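Local coordinates for calcium uptake protein 2, mitochondrial (Homo sapiens, PDB 6LB7) that binds calcium through an EF-hand and probably helps regulate calcium uptake into mitochondria as a partner of the mitochondrial calcium uniporter, at residues T71-L76 and Q184-E189. Sequence-based numbering, arbitrary orientation.
Sequences TFFRDL and QTEIQE
The carboxylate of Glu186 reaches the first turn of helix 72-76 and takes up two of its backbone amides, one on each oxygen. Phe73 N donates to Glu186 OE1 over 2.9 Å, on the syn side, while Arg74 N meets Glu186 OE2 at 2.9 Å from well above the carboxylate plane. Glu186 OE2 is gripped a second time through its anti lone pair by Arg74 NE, 2.9 Å away and nearly straight at 165°, in a salt bridge that lies in the guanidinium plane. Three bonds thus fix the rotation of this buried carboxylate, and its charge is probably stabilised further by the positive end of the helix dipole. With CG anti to the backbone N (chi1 177°), the extended Glu186 chain projects straight at the helix start, and the Glu186 and Arg74 side chains run alongside in opposite senses. Glu186 OE1 also lies at the edge of the Phe73 ring, 3.3 Å from Phe73 CD2.

A bend at chi3 brings the Arg74 guanidinium alongside helix 173-196. There Arg74 NH2 forms a salt bridge with Glu189 OE1 at 3.0 Å, again in the guanidinium plane, and also donates to Ser70 O. Glu189 OE2 is in turn held by Lys243 of helix 239-249, extending the network of charges. Thr71, at the N-cap position, makes no side-chain capping bond; Thr71 OG1 instead hydrogen-bonds Asp75 OD1 (2.7 Å).

The axes of the two short helical segments approach to 10.3 Å, their N-to-C directions 65° apart. Beside the Glu186 carboxylate, Phe73 packs on Leu183 of helix 173-196 and on Pro30 and Leu34 of helix 30-38, so helix 72-76 is joined to both neighbours.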
loop_
_atom_site.group_PDB
_atom_site.type_symbol
_atom_site.label_atom_id
_atom_site.label_comp_id
_atom_site.label_asym_id
_atom_site.label_seq_id
_atom_site.Cartn_x
_atom_site.Cartn_y
_atom_site.Cartn_z
ATOM N N THR B 71 9.333 13.838 25.834
ATOM C CA THR B 71 8.429 14.572 26.709
ATOM C C THR B 71 8.111 15.952 26.169
ATOM O O THR B 71 7.564 16.780 26.910
ATOM C CB THR B 71 8.993 14.695 28.123
ATOM O OG1 THR B 71 10.172 15.520 28.098
ATOM C CG2 THR B 71 9.324 13.308 28.669
ATOM N N PHE B 72 8.396 16.199 24.890
ATOM C CA PHE B 72 8.187 17.516 24.296
ATOM C C PHE B 72 6.758 18.024 24.495
ATOM O O PHE B 72 6.551 19.169 24.901
ATOM C CB PHE B 72 8.534 17.454 22.801
ATOM C CG PHE B 72 8.313 18.747 22.054
ATOM C CD1 PHE B 72 9.215 19.800 22.177
ATOM C CD2 PHE B 72 7.217 18.902 21.210
ATOM C CE1 PHE B 72 9.027 20.983 21.480
ATOM C CE2 PHE B 72 7.030 20.085 20.514
ATOM C CZ PHE B 72 7.944 21.122 20.642
ATOM N N PHE B 73 5.749 17.208 24.157
ATOM C CA PHE B 73 4.383 17.732 24.279
ATOM C C PHE B 73 3.955 17.816 25.744
ATOM O O PHE B 73 3.294 18.780 26.141
ATOM C CB PHE B 73 3.386 16.895 23.453
ATOM C CG PHE B 73 3.576 17.033 21.956
ATOM C CD1 PHE B 73 2.894 18.006 21.232
ATOM C CD2 PHE B 73 4.483 16.222 21.283
ATOM C CE1 PHE B 73 3.101 18.154 19.859
ATOM C CE2 PHE B 73 4.693 16.358 19.914
ATOM C CZ PHE B 73 4.005 17.326 19.197
ATOM N N ARG B 74 4.323 16.816 26.562
ATOM C CA ARG B 74 3.945 16.842 27.984
ATOM C C ARG B 74 4.629 17.979 28.728
ATOM O O ARG B 74 4.026 18.567 29.627
ATOM C CB ARG B 74 4.270 15.496 28.664
ATOM C CG ARG B 74 3.213 14.407 28.369
ATOM C CD ARG B 74 3.650 12.988 28.828
ATOM N NE ARG B 74 4.816 12.482 28.098
ATOM C CZ ARG B 74 5.448 11.352 28.383
ATOM N NH1 ARG B 74 5.018 10.584 29.383
ATOM N NH2 ARG B 74 6.510 10.979 27.671
ATOM N N ASP B 75 5.879 18.315 28.371
ATOM C CA ASP B 75 6.539 19.459 29.001
ATOM C C ASP B 75 5.839 20.772 28.661
ATOM O O ASP B 75 5.645 21.619 29.537
ATOM C CB ASP B 75 8.011 19.519 28.595
ATOM C CG ASP B 75 8.808 18.365 29.147
ATOM O OD1 ASP B 75 9.909 18.107 28.639
ATOM O OD2 ASP B 75 8.319 17.677 30.070
ATOM N N LEU B 76 5.457 20.968 27.396
ATOM C CA LEU B 76 4.788 22.210 27.012
ATOM C C LEU B 76 3.428 22.366 27.680
ATOM O O LEU B 76 3.055 23.469 28.088
ATOM C CB LEU B 76 4.617 22.270 25.497
ATOM C CG LEU B 76 5.903 22.502 24.710
ATOM C CD1 LEU B 76 5.635 22.286 23.220
ATOM C CD2 LEU B 76 6.410 23.909 24.995
ATOM N N GLN B 184 5.678 9.270 18.591
ATOM C CA GLN B 184 5.107 7.942 18.833
ATOM C C GLN B 184 5.467 7.435 20.231
ATOM O O GLN B 184 4.604 6.942 20.966
ATOM C CB GLN B 184 5.565 6.957 17.760
ATOM C CG GLN B 184 5.131 7.301 16.338
ATOM C CD GLN B 184 5.377 6.163 15.373
ATOM O OE1 GLN B 184 6.167 5.264 15.654
ATOM N NE2 GLN B 184 4.686 6.185 14.227
ATOM N N THR B 185 6.737 7.565 20.627
ATOM C CA THR B 185 7.130 7.152 21.976
ATOM C C THR B 185 6.336 7.896 23.047
ATOM O O THR B 185 5.877 7.295 24.030
ATOM C CB THR B 185 8.629 7.381 22.178
ATOM O OG1 THR B 185 9.353 6.624 21.212
ATOM C CG2 THR B 185 9.054 6.925 23.571
ATOM N N GLU B 186 6.166 9.208 22.881
ATOM C CA GLU B 186 5.464 9.983 23.893
ATOM C C GLU B 186 4.012 9.526 24.057
ATOM O O GLU B 186 3.538 9.378 25.192
ATOM C CB GLU B 186 5.538 11.478 23.565
ATOM C CG GLU B 186 4.750 12.326 24.546
ATOM C CD GLU B 186 5.310 13.742 24.701
ATOM O OE1 GLU B 186 5.725 14.377 23.708
ATOM O OE2 GLU B 186 5.334 14.225 25.836
ATOM N N ILE B 187 3.291 9.285 22.951
ATOM C CA ILE B 187 1.921 8.761 23.062
ATOM C C ILE B 187 1.927 7.405 23.752
ATOM O O ILE B 187 1.048 7.106 24.568
ATOM C CB ILE B 187 1.232 8.643 21.684
ATOM C CG1 ILE B 187 1.174 9.988 20.947
ATOM C CG2 ILE B 187 -0.204 8.018 21.844
ATOM C CD1 ILE B 187 0.762 11.132 21.800
ATOM N N GLN B 188 2.878 6.538 23.385
ATOM C CA GLN B 188 2.835 5.245 24.057
ATOM C C GLN B 188 3.165 5.387 25.540
ATOM O O GLN B 188 2.502 4.793 26.399
ATOM C CB GLN B 188 3.797 4.246 23.387
ATOM C CG GLN B 188 3.550 3.954 21.889
ATOM C CD GLN B 188 4.822 3.585 21.131
ATOM O OE1 GLN B 188 5.861 3.550 21.660
ATOM N NE2 GLN B 188 4.728 3.306 19.891
ATOM N N GLU B 189 4.102 6.245 25.945
ATOM C CA GLU B 189 4.384 6.353 27.375
ATOM C C GLU B 189 3.207 6.965 28.115
ATOM O O GLU B 189 2.892 6.572 29.244
ATOM C CB GLU B 189 5.658 7.181 27.603
ATOM C CG GLU B 189 6.930 6.446 27.174
ATOM C CD GLU B 189 8.192 7.269 27.328
ATOM O OE1 GLU B 189 8.110 8.453 27.696
ATOM O OE2 GLU B 189 9.272 6.709 27.065
#